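Long-range contacts in Pvc2 (Photorhabdus asymbiotica subsp. asymbiotica, PDB 6J0B), which probably forms the contractile sheath around the inner tube of an extracellular, bacteriophage-like injection system: residues 39-44 against 85-90; 124-129 against 255-260; 134-139 against 210-215; 143-148 against 220-225; 159-164 against 200-205. All blocks are in the same frame, centred on the assembly; numbering follows the deposited sequence.

Contact 1 (39-44 against 85-90)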
# COMPACT_ATOMS: atom_id res chain seq x y z
N GLN A 39 10.04 -28.34 73.54
CA GLN A 39 10.35 -27.27 74.47
C GLN A 39 9.95 -25.89 73.97
O GLN A 39 10.08 -24.92 74.72
CB GLN A 39 11.85 -27.28 74.78
CG GLN A 39 12.75 -26.88 73.61
CD GLN A 39 13.13 -28.05 72.72
OE1 GLN A 39 12.50 -29.11 72.75
NE2 GLN A 39 14.18 -27.87 71.92
N TYR A 40 9.46 -25.77 72.74
CA TYR A 40 9.25 -24.45 72.16
C TYR A 40 7.84 -23.93 72.37
O TYR A 40 7.66 -22.72 72.55
CB TYR A 40 9.58 -24.47 70.67
CG TYR A 40 11.06 -24.42 70.42
CD1 TYR A 40 11.75 -23.22 70.51
CD2 TYR A 40 11.77 -25.56 70.09
CE1 TYR A 40 13.11 -23.15 70.28
CE2 TYR A 40 13.13 -25.51 69.85
CZ TYR A 40 13.79 -24.30 69.95
OH TYR A 40 15.15 -24.25 69.72
N ILE A 41 6.83 -24.79 72.35
CA ILE A 41 5.45 -24.36 72.56
C ILE A 41 4.99 -24.85 73.93
O ILE A 41 5.48 -25.87 74.44
CB ILE A 41 4.50 -24.83 71.44
CG1 ILE A 41 4.21 -26.33 71.51
CG2 ILE A 41 5.09 -24.49 70.08
CD1 ILE A 41 2.98 -26.70 70.76
N SER A 42 4.09 -24.10 74.54
CA SER A 42 3.57 -24.41 75.86
C SER A 42 2.24 -25.15 75.73
O SER A 42 1.61 -25.17 74.67
CB SER A 42 3.40 -23.14 76.68
OG SER A 42 2.61 -23.37 77.83
N GLU A 43 1.82 -25.76 76.84
CA GLU A 43 0.50 -26.36 76.89
C GLU A 43 -0.58 -25.28 76.88
O GLU A 43 -0.35 -24.14 77.29
CB GLU A 43 0.33 -27.20 78.15
CG GLU A 43 0.80 -28.64 78.07
CD GLU A 43 0.59 -29.36 79.39
OE1 GLU A 43 1.14 -30.46 79.56
OE2 GLU A 43 -0.12 -28.81 80.25
N ASP A 44 -1.75 -25.67 76.39
CA ASP A 44 -3.02 -24.97 76.58
C ASP A 44 -3.05 -23.58 75.95
O ASP A 44 -3.82 -22.72 76.40
CB ASP A 44 -3.40 -24.89 78.06
CG ASP A 44 -4.10 -26.15 78.54
OD1 ASP A 44 -5.13 -26.52 77.94
OD2 ASP A 44 -3.62 -26.77 79.51
N LEU A 85 -0.43 -24.15 66.26
CA LEU A 85 0.39 -25.20 66.85
C LEU A 85 -0.12 -25.47 68.26
O LEU A 85 0.13 -24.69 69.18
CB LEU A 85 1.87 -24.79 66.89
CG LEU A 85 2.80 -25.19 65.74
CD1 LEU A 85 2.43 -24.50 64.45
CD2 LEU A 85 4.23 -24.87 66.12
N VAL A 86 -0.84 -26.58 68.43
CA VAL A 86 -1.41 -26.96 69.71
C VAL A 86 -0.75 -28.26 70.14
O VAL A 86 -0.60 -29.18 69.33
CB VAL A 86 -2.94 -27.13 69.62
CG1 VAL A 86 -3.54 -27.37 71.00
CG2 VAL A 86 -3.57 -25.90 69.01
N LYS A 87 -0.35 -28.33 71.41
CA LYS A 87 0.21 -29.57 71.94
C LYS A 87 -0.88 -30.63 72.06
O LYS A 87 -2.06 -30.32 72.25
CB LYS A 87 0.88 -29.33 73.29
CG LYS A 87 2.39 -29.44 73.22
CD LYS A 87 3.05 -29.14 74.54
CE LYS A 87 4.56 -29.21 74.40
NZ LYS A 87 5.26 -28.85 75.66
N THR A 88 -0.47 -31.89 71.96
CA THR A 88 -1.41 -32.97 71.70
C THR A 88 -2.22 -33.39 72.92
O THR A 88 -3.30 -33.97 72.76
CB THR A 88 -0.68 -34.18 71.12
OG1 THR A 88 -1.62 -35.22 70.81
CG2 THR A 88 0.36 -34.72 72.10
N THR A 89 -1.75 -33.11 74.13
CA THR A 89 -2.50 -33.51 75.32
C THR A 89 -3.52 -32.47 75.74
O THR A 89 -4.56 -32.83 76.30
CB THR A 89 -1.54 -33.80 76.48
OG1 THR A 89 -0.76 -32.63 76.76
CG2 THR A 89 -0.63 -34.95 76.12
N SER A 90 -3.24 -31.20 75.49
CA SER A 90 -4.22 -30.13 75.65
C SER A 90 -4.94 -29.81 74.36
O SER A 90 -5.49 -28.72 74.22
CB SER A 90 -3.54 -28.88 76.20
OG SER A 90 -2.70 -28.30 75.22
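The amide of Asp44 gives its hydrogen to the hydroxyl of Ser90, N to OG 3.0 Å with an N-H...O angle of 152°. Ser90 presents that oxygen because OG stands between its own backbone N and carbonyl carbon (chi1 70°), turned to the 39-44 loop. The carboxylate of Asp44 folds back over the same serine, OD1 lying 3.3 Å from Ser90 CB, and reaches a weak, long ion pair with Lys93 on helix 91-94. Lys87 reaches an earlier part of the loop. Its extended chain runs past Ile41 in the opposite direction, CG of Lys87 lying 3.7 Å from CD1 of Ile41, and NZ of Lys87 makes a weak bond to Ile41 O at 3.2 Å; the same ammonium also bonds Asn38 O. Ser42 OG is engaged inside its own segment, donating to Glu43 O in the carbonyl plane, and Thr89 OG1 is taken by Glu36. Beside these polar groups the side chains of Ile41 and Leu85 cross at roughly a right angle, CG2 of Ile41 lying 4.1 Å from CD2 of Leu85. An irregular loop is thus fastened to strand 83-87 and the turn after it through Asp44 N, Asn38 O and, weakly, Ile41 O, beside aliphatic packing.

Contact 2 (124-129 against 255-260); sequences GLFAVF and LFNSVE
Gly124 and Asn257 bring the two backbones closest, their CA atoms 5.2 Å apart, where the loop leading into strand 126-130 passes the side of helix 250-266. From there the chains separate: the strand runs off into the sheet, and the helix carries on with its own bonds, such as Val259 N to Leu255 O at 2.8 Å. No hydrogen bond spans the gap. Asn257 does most of the touching. With its CG beside the backbone N (chi1 -81°), it turns the amide to the loop, so that ND2 of Asn257 comes 3.5 Å from Gly124 O and 3.9 Å from Phe126 CB. The amide nitrogen also sits at the edge of the Phe126 ring, near the ring plane, while OD1 at the other end of the amide receives a weak hydrogen bond from Arg253. Phe126 itself is directed to the helix, where Val250, Arg253 and Arg254 also meet it. Glu260 only grazes the loop, OE2 lying 4.5 Å from Gly124 CA. This small junction, which buries 144 Å² in all, joins the subtilisin-like and C-terminal parts of the sheath protein through the packing of a polar amide against a carbonyl and an aromatic edge, and nothing in it amounts to a strong directional bond.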
# COMPACT_ATOMS: atom_id res chain seq x y z
N GLY A 124 -17.41 -28.42 62.21
CA GLY A 124 -16.84 -28.36 60.88
C GLY A 124 -15.43 -28.89 60.74
O GLY A 124 -14.74 -28.51 59.78
N LEU A 125 -14.98 -29.75 61.63
CA LEU A 125 -13.60 -30.20 61.63
C LEU A 125 -13.42 -31.41 60.72
O LEU A 125 -14.14 -32.41 60.85
CB LEU A 125 -13.15 -30.55 63.05
CG LEU A 125 -12.41 -29.48 63.86
CD1 LEU A 125 -11.15 -29.07 63.14
CD2 LEU A 125 -13.28 -28.27 64.15
N PHE A 126 -12.47 -31.32 59.80
CA PHE A 126 -11.99 -32.44 59.01
C PHE A 126 -10.60 -32.80 59.50
O PHE A 126 -9.81 -31.92 59.86
CB PHE A 126 -11.96 -32.08 57.52
CG PHE A 126 -11.80 -33.26 56.61
CD1 PHE A 126 -12.91 -33.94 56.14
CD2 PHE A 126 -10.54 -33.68 56.21
CE1 PHE A 126 -12.76 -35.03 55.30
CE2 PHE A 126 -10.39 -34.76 55.37
CZ PHE A 126 -11.50 -35.43 54.92
N ALA A 127 -10.28 -34.09 59.54
CA ALA A 127 -9.07 -34.56 60.21
C ALA A 127 -8.27 -35.50 59.32
O ALA A 127 -8.55 -36.69 59.27
CB ALA A 127 -9.41 -35.25 61.53
N VAL A 128 -7.25 -34.97 58.66
CA VAL A 128 -6.35 -35.79 57.85
C VAL A 128 -5.19 -36.24 58.74
O VAL A 128 -4.55 -35.42 59.40
CB VAL A 128 -5.86 -35.02 56.62
CG1 VAL A 128 -5.66 -33.55 56.95
CG2 VAL A 128 -4.58 -35.60 56.07
N PHE A 129 -4.94 -37.55 58.78
CA PHE A 129 -3.75 -38.04 59.47
C PHE A 129 -3.09 -39.12 58.63
O PHE A 129 -3.48 -39.38 57.49
CB PHE A 129 -4.07 -38.54 60.89
CG PHE A 129 -5.43 -39.14 61.05
CD1 PHE A 129 -6.43 -38.45 61.69
CD2 PHE A 129 -5.68 -40.42 60.60
CE1 PHE A 129 -7.68 -39.01 61.87
CE2 PHE A 129 -6.93 -40.98 60.77
CZ PHE A 129 -7.92 -40.27 61.41
N LEU A 255 -16.79 -30.00 51.01
CA LEU A 255 -17.71 -28.99 50.50
C LEU A 255 -18.80 -28.71 51.52
O LEU A 255 -19.11 -27.55 51.80
CB LEU A 255 -18.32 -29.43 49.18
CG LEU A 255 -19.38 -28.48 48.62
CD1 LEU A 255 -18.74 -27.19 48.16
CD2 LEU A 255 -20.15 -29.12 47.49
N PHE A 256 -19.38 -29.76 52.10
CA PHE A 256 -20.43 -29.59 53.09
C PHE A 256 -19.91 -28.96 54.37
O PHE A 256 -20.65 -28.23 55.04
CB PHE A 256 -21.09 -30.93 53.40
CG PHE A 256 -22.27 -31.22 52.53
CD1 PHE A 256 -23.55 -31.10 53.03
CD2 PHE A 256 -22.10 -31.60 51.21
CE1 PHE A 256 -24.64 -31.37 52.24
CE2 PHE A 256 -23.18 -31.86 50.41
CZ PHE A 256 -24.45 -31.74 50.93
N ASN A 257 -18.65 -29.22 54.73
CA ASN A 257 -18.05 -28.53 55.87
C ASN A 257 -17.85 -27.05 55.58
O ASN A 257 -17.99 -26.21 56.47
CB ASN A 257 -16.71 -29.18 56.23
CG ASN A 257 -16.87 -30.42 57.07
OD1 ASN A 257 -17.98 -30.87 57.32
ND2 ASN A 257 -15.75 -30.97 57.51
N SER A 258 -17.53 -26.72 54.33
CA SER A 258 -17.26 -25.33 53.98
C SER A 258 -18.54 -24.53 53.80
O SER A 258 -18.60 -23.35 54.15
CB SER A 258 -16.42 -25.27 52.71
OG SER A 258 -16.65 -24.05 52.02
N VAL A 259 -19.57 -25.15 53.22
CA VAL A 259 -20.84 -24.47 52.97
C VAL A 259 -21.51 -24.12 54.29
O VAL A 259 -21.99 -23.00 54.48
CB VAL A 259 -21.75 -25.34 52.09
CG1 VAL A 259 -23.17 -24.84 52.09
CG2 VAL A 259 -21.23 -25.37 50.68
N GLU A 260 -21.50 -25.05 55.24
CA GLU A 260 -22.21 -24.84 56.49
C GLU A 260 -21.46 -23.87 57.39
O GLU A 260 -22.06 -23.25 58.28
CB GLU A 260 -22.46 -26.17 57.17
CG GLU A 260 -21.28 -26.82 57.86
CD GLU A 260 -21.51 -28.31 58.08
OE1 GLU A 260 -22.43 -28.86 57.45
OE2 GLU A 260 -20.79 -28.92 58.89

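Contact 3 (134-139 against 210-215)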
# COMPACT_ATOMS: atom_id res chain seq x y z
N THR A 134 5.24 -48.33 58.69
CA THR A 134 5.85 -49.54 58.17
C THR A 134 5.37 -49.81 56.75
O THR A 134 4.27 -49.41 56.36
CB THR A 134 5.55 -50.73 59.08
OG1 THR A 134 6.16 -51.91 58.55
CG2 THR A 134 4.05 -50.96 59.22
N GLU A 135 6.22 -50.47 55.97
CA GLU A 135 5.86 -50.91 54.63
C GLU A 135 4.87 -52.06 54.75
O GLU A 135 5.23 -53.14 55.24
CB GLU A 135 7.11 -51.30 53.85
CG GLU A 135 6.88 -51.83 52.46
CD GLU A 135 6.91 -53.34 52.41
OE1 GLU A 135 7.33 -53.95 53.42
OE2 GLU A 135 6.52 -53.91 51.38
N LEU A 136 3.62 -51.84 54.34
CA LEU A 136 2.57 -52.82 54.55
C LEU A 136 2.47 -53.77 53.36
O LEU A 136 3.29 -53.76 52.43
CB LEU A 136 1.23 -52.14 54.83
CG LEU A 136 0.77 -50.87 54.10
CD1 LEU A 136 0.43 -51.08 52.64
CD2 LEU A 136 -0.42 -50.27 54.82
N THR A 137 1.43 -54.60 53.37
CA THR A 137 1.28 -55.70 52.43
C THR A 137 -0.10 -55.66 51.79
O THR A 137 -1.04 -55.04 52.30
CB THR A 137 1.46 -57.06 53.11
OG1 THR A 137 0.56 -57.16 54.22
CG2 THR A 137 2.89 -57.24 53.60
N ILE A 138 -0.20 -56.34 50.65
CA ILE A 138 -1.48 -56.71 50.08
C ILE A 138 -2.06 -57.91 50.82
O ILE A 138 -3.27 -58.18 50.73
CB ILE A 138 -1.29 -56.99 48.57
CG1 ILE A 138 -2.61 -56.97 47.81
CG2 ILE A 138 -0.56 -58.30 48.33
CD1 ILE A 138 -2.47 -57.22 46.32
N ASN A 139 -1.23 -58.60 51.60
CA ASN A 139 -1.56 -59.86 52.26
C ASN A 139 -2.25 -59.63 53.61
O ASN A 139 -3.32 -60.19 53.86
CB ASN A 139 -0.28 -60.68 52.43
CG ASN A 139 -0.54 -62.10 52.90
OD1 ASN A 139 -1.67 -62.58 52.89
ND2 ASN A 139 0.52 -62.79 53.30
N ASP A 210 -0.07 -51.06 41.92
CA ASP A 210 -1.49 -50.81 41.69
C ASP A 210 -2.37 -51.87 42.32
O ASP A 210 -3.51 -51.58 42.70
CB ASP A 210 -1.77 -50.73 40.19
CG ASP A 210 -1.85 -49.31 39.68
OD1 ASP A 210 -2.10 -48.40 40.50
OD2 ASP A 210 -1.66 -49.10 38.47
N GLU A 211 -1.87 -53.11 42.42
CA GLU A 211 -2.67 -54.17 43.02
C GLU A 211 -2.79 -54.00 44.53
O GLU A 211 -3.79 -54.43 45.12
CB GLU A 211 -2.06 -55.53 42.68
CG GLU A 211 -1.97 -55.82 41.19
CD GLU A 211 -3.33 -56.03 40.55
OE1 GLU A 211 -4.26 -56.52 41.24
OE2 GLU A 211 -3.49 -55.71 39.35
N LEU A 212 -1.79 -53.38 45.16
CA LEU A 212 -1.88 -53.12 46.59
C LEU A 212 -2.88 -52.01 46.89
O LEU A 212 -3.61 -52.07 47.88
CB LEU A 212 -0.50 -52.76 47.15
CG LEU A 212 -0.37 -52.54 48.66
CD1 LEU A 212 0.84 -53.27 49.19
CD2 LEU A 212 -0.26 -51.06 48.99
N GLN A 213 -2.92 -50.98 46.03
CA GLN A 213 -3.85 -49.87 46.22
C GLN A 213 -5.30 -50.30 46.03
O GLN A 213 -6.20 -49.66 46.57
CB GLN A 213 -3.51 -48.73 45.27
CG GLN A 213 -4.09 -47.39 45.66
CD GLN A 213 -3.90 -46.32 44.61
OE1 GLN A 213 -4.38 -45.20 44.75
NE2 GLN A 213 -3.19 -46.66 43.54
N GLY A 214 -5.54 -51.38 45.28
CA GLY A 214 -6.89 -51.88 45.14
C GLY A 214 -7.43 -52.51 46.40
O GLY A 214 -8.65 -52.51 46.62
N GLU A 215 -6.55 -53.05 47.24
CA GLU A 215 -6.97 -53.60 48.53
C GLU A 215 -7.45 -52.50 49.46
O GLU A 215 -8.52 -52.61 50.08
CB GLU A 215 -5.82 -54.36 49.19
CG GLU A 215 -5.85 -55.85 48.99
CD GLU A 215 -6.90 -56.54 49.83
OE1 GLU A 215 -7.09 -56.16 51.00
OE2 GLU A 215 -7.55 -57.47 49.30
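Ile138 and Leu212 bring the loop and the helix together, with CA atoms 5.0 Å apart, and each sends its branches past the other. Ile138 reaches along the helix surface: CG1 lies opposite the backbone N (chi1 -163°) and the chain stays extended to CD1, which ends against the backbone, 3.3 Å from Glu211 O. Midway along it, CG1 of Ile138 meets CG of Glu215 at 3.6 Å, the two side chains crossing at about a right angle. The glutamate chain bends at chi2, and its CG makes the closest packing contact. The end of the Leu212 side chain reaches the loop, CG being anti to the backbone N (chi1 -176°). Its CD1 rests on the peptide between Thr137 and Ile138, 3.6 Å from Ile138 N, while CD2 of Leu212 meets CD1 of Leu136 at 3.7 Å, these two leucines meeting at a slant. Leu212 therefore touches both Leu136 and the Thr137-Ile138 peptide. No hydrogen bond crosses the contact, made mainly by aliphatic groups, some against backbone; polar fastening comes from beside it: Thr137 O is bonded by Tyr216 OH, and Leu136 N by Tyr158 OH. It lies at the surface of the subunit, where the loop between strand 126-130 and helix 141-144 leans on helix 210-216; Leu212 and Gln213 also pack on Met224 of strand 222-228, and Asp210 and Gln213 touch Tyr7 and Pro8 of a neighbouring subunit.

Contact 4 (143-148 against 220-225)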
# COMPACT_ATOMS: atom_id res chain seq x y z
N GLU A 143 -6.14 -55.91 58.11
CA GLU A 143 -5.82 -55.62 59.50
C GLU A 143 -5.32 -54.19 59.67
O GLU A 143 -5.48 -53.61 60.75
CB GLU A 143 -4.76 -56.59 60.01
CG GLU A 143 -5.00 -58.04 59.63
CD GLU A 143 -3.71 -58.83 59.55
OE1 GLU A 143 -3.78 -60.06 59.32
OE2 GLU A 143 -2.63 -58.22 59.70
N ALA A 144 -4.70 -53.62 58.64
CA ALA A 144 -4.23 -52.24 58.71
C ALA A 144 -5.38 -51.25 58.62
O ALA A 144 -5.30 -50.16 59.21
CB ALA A 144 -3.21 -51.96 57.61
N LYS A 145 -6.45 -51.59 57.90
CA LYS A 145 -7.64 -50.76 57.89
C LYS A 145 -8.41 -50.87 59.20
O LYS A 145 -9.22 -49.99 59.50
CB LYS A 145 -8.54 -51.13 56.71
CG LYS A 145 -7.88 -50.91 55.35
CD LYS A 145 -8.89 -50.81 54.23
CE LYS A 145 -9.07 -52.13 53.50
NZ LYS A 145 -9.70 -51.92 52.17
N GLN A 146 -8.17 -51.92 59.98
CA GLN A 146 -8.84 -52.09 61.26
C GLN A 146 -8.33 -51.11 62.31
O GLN A 146 -9.04 -50.83 63.29
CB GLN A 146 -8.66 -53.52 61.76
CG GLN A 146 -9.91 -54.37 61.68
CD GLN A 146 -10.89 -54.06 62.80
OE1 GLN A 146 -11.74 -53.18 62.66
NE2 GLN A 146 -10.76 -54.77 63.91
N ALA A 147 -7.11 -50.59 62.14
CA ALA A 147 -6.54 -49.71 63.14
C ALA A 147 -7.19 -48.33 63.14
O ALA A 147 -7.15 -47.62 64.15
CB ALA A 147 -5.03 -49.57 62.92
N TYR A 148 -7.80 -47.94 62.03
CA TYR A 148 -8.38 -46.62 61.90
C TYR A 148 -9.90 -46.67 62.08
O TYR A 148 -10.55 -47.66 61.77
CB TYR A 148 -8.03 -46.01 60.55
CG TYR A 148 -6.58 -45.59 60.47
CD1 TYR A 148 -5.61 -46.45 59.97
CD2 TYR A 148 -6.19 -44.34 60.92
CE1 TYR A 148 -4.28 -46.06 59.91
CE2 TYR A 148 -4.87 -43.95 60.87
CZ TYR A 148 -3.92 -44.81 60.36
OH TYR A 148 -2.61 -44.41 60.31
N ARG A 220 -12.15 -49.13 54.32
CA ARG A 220 -11.81 -47.98 55.15
C ARG A 220 -10.63 -47.35 54.44
O ARG A 220 -9.47 -47.64 54.75
CB ARG A 220 -11.48 -48.36 56.58
CG ARG A 220 -12.69 -48.74 57.40
CD ARG A 220 -12.31 -49.06 58.83
NE ARG A 220 -13.43 -49.57 59.60
CZ ARG A 220 -13.34 -50.01 60.84
NH1 ARG A 220 -12.17 -50.02 61.46
NH2 ARG A 220 -14.42 -50.46 61.47
N ALA A 221 -10.94 -46.46 53.50
CA ALA A 221 -10.04 -46.20 52.39
C ALA A 221 -8.82 -45.41 52.82
O ALA A 221 -8.91 -44.40 53.52
CB ALA A 221 -10.78 -45.47 51.29
N ILE A 222 -7.66 -45.89 52.39
CA ILE A 222 -6.39 -45.23 52.61
C ILE A 222 -5.93 -44.69 51.26
O ILE A 222 -5.57 -45.46 50.36
CB ILE A 222 -5.35 -46.19 53.20
CG1 ILE A 222 -5.84 -46.73 54.54
CG2 ILE A 222 -4.04 -45.48 53.38
CD1 ILE A 222 -4.86 -47.65 55.22
N ASN A 223 -5.98 -43.37 51.11
CA ASN A 223 -5.46 -42.74 49.91
C ASN A 223 -3.95 -42.88 49.87
O ASN A 223 -3.30 -43.08 50.89
CB ASN A 223 -5.87 -41.27 49.88
CG ASN A 223 -7.33 -41.08 50.20
OD1 ASN A 223 -8.19 -41.75 49.64
ND2 ASN A 223 -7.61 -40.18 51.13
N MET A 224 -3.38 -42.83 48.67
CA MET A 224 -1.97 -43.16 48.53
C MET A 224 -1.27 -42.15 47.64
O MET A 224 -1.85 -41.66 46.66
CB MET A 224 -1.78 -44.59 48.00
CG MET A 224 -2.05 -45.63 49.08
SD MET A 224 -1.85 -47.36 48.67
CE MET A 224 -2.27 -48.10 50.24
N ILE A 225 -0.04 -41.83 48.00
CA ILE A 225 0.80 -40.89 47.28
C ILE A 225 1.84 -41.71 46.53
O ILE A 225 2.73 -42.29 47.15
CB ILE A 225 1.47 -39.89 48.23
CG1 ILE A 225 0.41 -39.20 49.09
CG2 ILE A 225 2.29 -38.88 47.46
CD1 ILE A 225 0.95 -38.71 50.41
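Lys145 and Arg220 pack closely where helix 141-144 gives way to a looser helical turn, their CB atoms 4.0 Å apart. The aliphatic part of the lysine lies over the arginine backbone: CD of Lys145 is 3.3 Å from Arg220 O, and a bend at chi3 (-97°) then carries the ammonium off to Glu215 O, to which it is probably hydrogen-bonded. In the same zone Ile222 points at the first segment, its CD1 4.4 Å from CG of Lys145, and Tyr148 and Ile222 both rest on Val156, so the inner side, with the buried Ile222 and Tyr148, is largely hydrocarbon. On the outer side the Arg220 chain meets Gln146 and backbone oxygens. Extended from CG to NE, it runs along the end of the turn with CD 3.3 Å from Lys145 O, and places NH1 2.9 Å from Tyr148 O and 3.4 Å from OE1 of Gln146, which is exposed, unlike Ile222 and Tyr148. The amide and guanidinium planes are 50° apart, and both oxygens approach the guanidinium obliquely. The contact ties the turn after helix 141-144 to the start of strand 222-228, which lies next to strand 154-157 in the large mixed sheet, with helix 210-216 packed against Ile222 and Met224.

Contact 5 (159-164 against 200-205)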
# COMPACT_ATOMS: atom_id res chain seq x y z
N PRO A 159 1.92 -43.28 52.37
CA PRO A 159 3.38 -43.38 52.48
C PRO A 159 3.99 -42.13 53.09
O PRO A 159 3.73 -41.01 52.66
CB PRO A 159 3.84 -43.57 51.03
CG PRO A 159 2.61 -43.42 50.19
CD PRO A 159 1.56 -42.79 51.03
N TRP A 160 4.79 -42.33 54.14
CA TRP A 160 5.53 -41.24 54.75
C TRP A 160 6.57 -40.72 53.77
O TRP A 160 7.47 -41.46 53.38
CB TRP A 160 6.20 -41.71 56.04
CG TRP A 160 5.27 -41.74 57.21
CD1 TRP A 160 4.08 -42.39 57.29
CD2 TRP A 160 5.47 -41.10 58.47
NE1 TRP A 160 3.52 -42.19 58.52
CE2 TRP A 160 4.35 -41.40 59.26
CE3 TRP A 160 6.48 -40.30 59.00
CZ2 TRP A 160 4.22 -40.93 60.56
CZ3 TRP A 160 6.34 -39.83 60.29
CH2 TRP A 160 5.22 -40.15 61.06
N LEU A 161 6.43 -39.47 53.37
CA LEU A 161 7.30 -38.93 52.34
C LEU A 161 8.70 -38.68 52.88
O LEU A 161 8.91 -38.50 54.08
CB LEU A 161 6.70 -37.64 51.78
CG LEU A 161 5.45 -37.97 50.99
CD1 LEU A 161 4.32 -37.11 51.45
CD2 LEU A 161 5.72 -37.76 49.53
N LYS A 162 9.67 -38.69 51.97
CA LYS A 162 11.05 -38.42 52.32
C LYS A 162 11.58 -37.31 51.43
O LYS A 162 11.09 -37.09 50.33
CB LYS A 162 11.93 -39.68 52.21
CG LYS A 162 12.32 -40.05 50.80
CD LYS A 162 12.91 -41.44 50.72
CE LYS A 162 13.25 -41.80 49.29
NZ LYS A 162 13.58 -43.25 49.15
N ALA A 163 12.59 -36.60 51.94
CA ALA A 163 13.16 -35.47 51.24
C ALA A 163 14.67 -35.47 51.45
O ALA A 163 15.18 -36.10 52.38
CB ALA A 163 12.56 -34.15 51.71
N ASP A 164 15.37 -34.75 50.58
CA ASP A 164 16.82 -34.68 50.71
C ASP A 164 17.25 -33.73 51.82
O ASP A 164 18.32 -33.93 52.41
CB ASP A 164 17.44 -34.25 49.38
CG ASP A 164 16.79 -33.01 48.80
OD1 ASP A 164 15.76 -32.56 49.34
OD2 ASP A 164 17.32 -32.47 47.80
N GLY A 200 7.14 -29.28 47.01
CA GLY A 200 8.40 -29.48 47.69
C GLY A 200 9.17 -30.66 47.12
O GLY A 200 8.66 -31.46 46.34
N GLY A 201 10.43 -30.77 47.54
CA GLY A 201 11.26 -31.87 47.08
C GLY A 201 10.93 -33.19 47.74
O GLY A 201 11.73 -33.72 48.51
N LEU A 202 9.75 -33.72 47.43
CA LEU A 202 9.22 -34.91 48.08
C LEU A 202 9.18 -36.08 47.11
O LEU A 202 9.11 -35.89 45.89
CB LEU A 202 7.81 -34.66 48.62
CG LEU A 202 7.62 -33.96 49.97
CD1 LEU A 202 8.60 -34.52 50.97
CD2 LEU A 202 7.76 -32.46 49.88
N GLU A 203 9.25 -37.28 47.67
CA GLU A 203 9.02 -38.53 46.94
C GLU A 203 8.70 -39.60 47.97
O GLU A 203 9.19 -39.53 49.09
CB GLU A 203 10.23 -38.92 46.08
CG GLU A 203 11.59 -38.64 46.67
CD GLU A 203 12.69 -38.93 45.67
OE1 GLU A 203 12.43 -39.65 44.68
OE2 GLU A 203 13.82 -38.42 45.85
N PRO A 204 7.85 -40.58 47.62
CA PRO A 204 7.40 -41.55 48.63
C PRO A 204 8.52 -42.48 49.08
O PRO A 204 9.44 -42.79 48.32
CB PRO A 204 6.31 -42.34 47.90
CG PRO A 204 5.90 -41.47 46.77
CD PRO A 204 7.12 -40.74 46.36
N LYS A 205 8.44 -42.90 50.34
CA LYS A 205 9.42 -43.82 50.89
C LYS A 205 9.27 -45.21 50.29
O LYS A 205 10.26 -45.90 50.05
CB LYS A 205 9.29 -43.88 52.41
CG LYS A 205 10.37 -44.64 53.13
CD LYS A 205 10.12 -44.61 54.62
CE LYS A 205 11.12 -45.47 55.37
NZ LYS A 205 11.02 -45.26 56.84
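Leu161 touches the second strand along much of its side chain. Its CB lies 3.7 Å from CD1 of Leu202; beyond CG, placed beside the backbone N (chi1 -69°), CD2 turns back over the partner strand to lie 3.8 Å from Leu202 CB and 4.0 Å from Pro204 N, and CD1 goes to Ile225 of strand 222-228. The two leucines cross at about a right angle, with Ala163 CB also against CD1 of Leu202. Around this apolar face strands 161-163 and 202-204 form a short two-stranded antiparallel sheet, strongly splayed, with 136° between their directions and helix 172-186 in the connection. Lys162 and Glu203 make its hydrogen-bonded pair: Lys162 N to Glu203 O at 3.0 Å is almost straight (171°), and Glu203 N to Lys162 O at 3.2 Å is more bent. A weak bond from Lys205 N to Trp160 O extends the pairing. On the face away from the leucines, the Lys162 and Glu203 side chains lie side by side, but their charged ends stay 5.9 Å apart, NZ to OE1, and Lys205 instead salt-bridges Asp169. One good backbone pair and a weak bond beyond it therefore hold the strands together, leucine packing covers the inner face, and the exposed lysine and glutamate contribute no direct ion pair.

How the contacts relate
From the N terminus, contact 1 closes first, tying the loop after strand 31-34 to the end of strand 83-87 at one side of the large mixed sheet, before any other opens. Contact 2 then opens at strand 126-130 and closes last, on helix 250-266, so it encloses the remaining three and joins the sheet to the C-terminal part. Within it, contacts 3 and 4 cross, since 134-139 and 143-148 pair in the same order with 210-215 and 220-225, and they meet through Lys145 and Met224. Contact 5 lies inside both, its two-stranded sheet packing on Ile225 of contact 4. Phe129 of contact 2 packs on Tyr148 of contact 4.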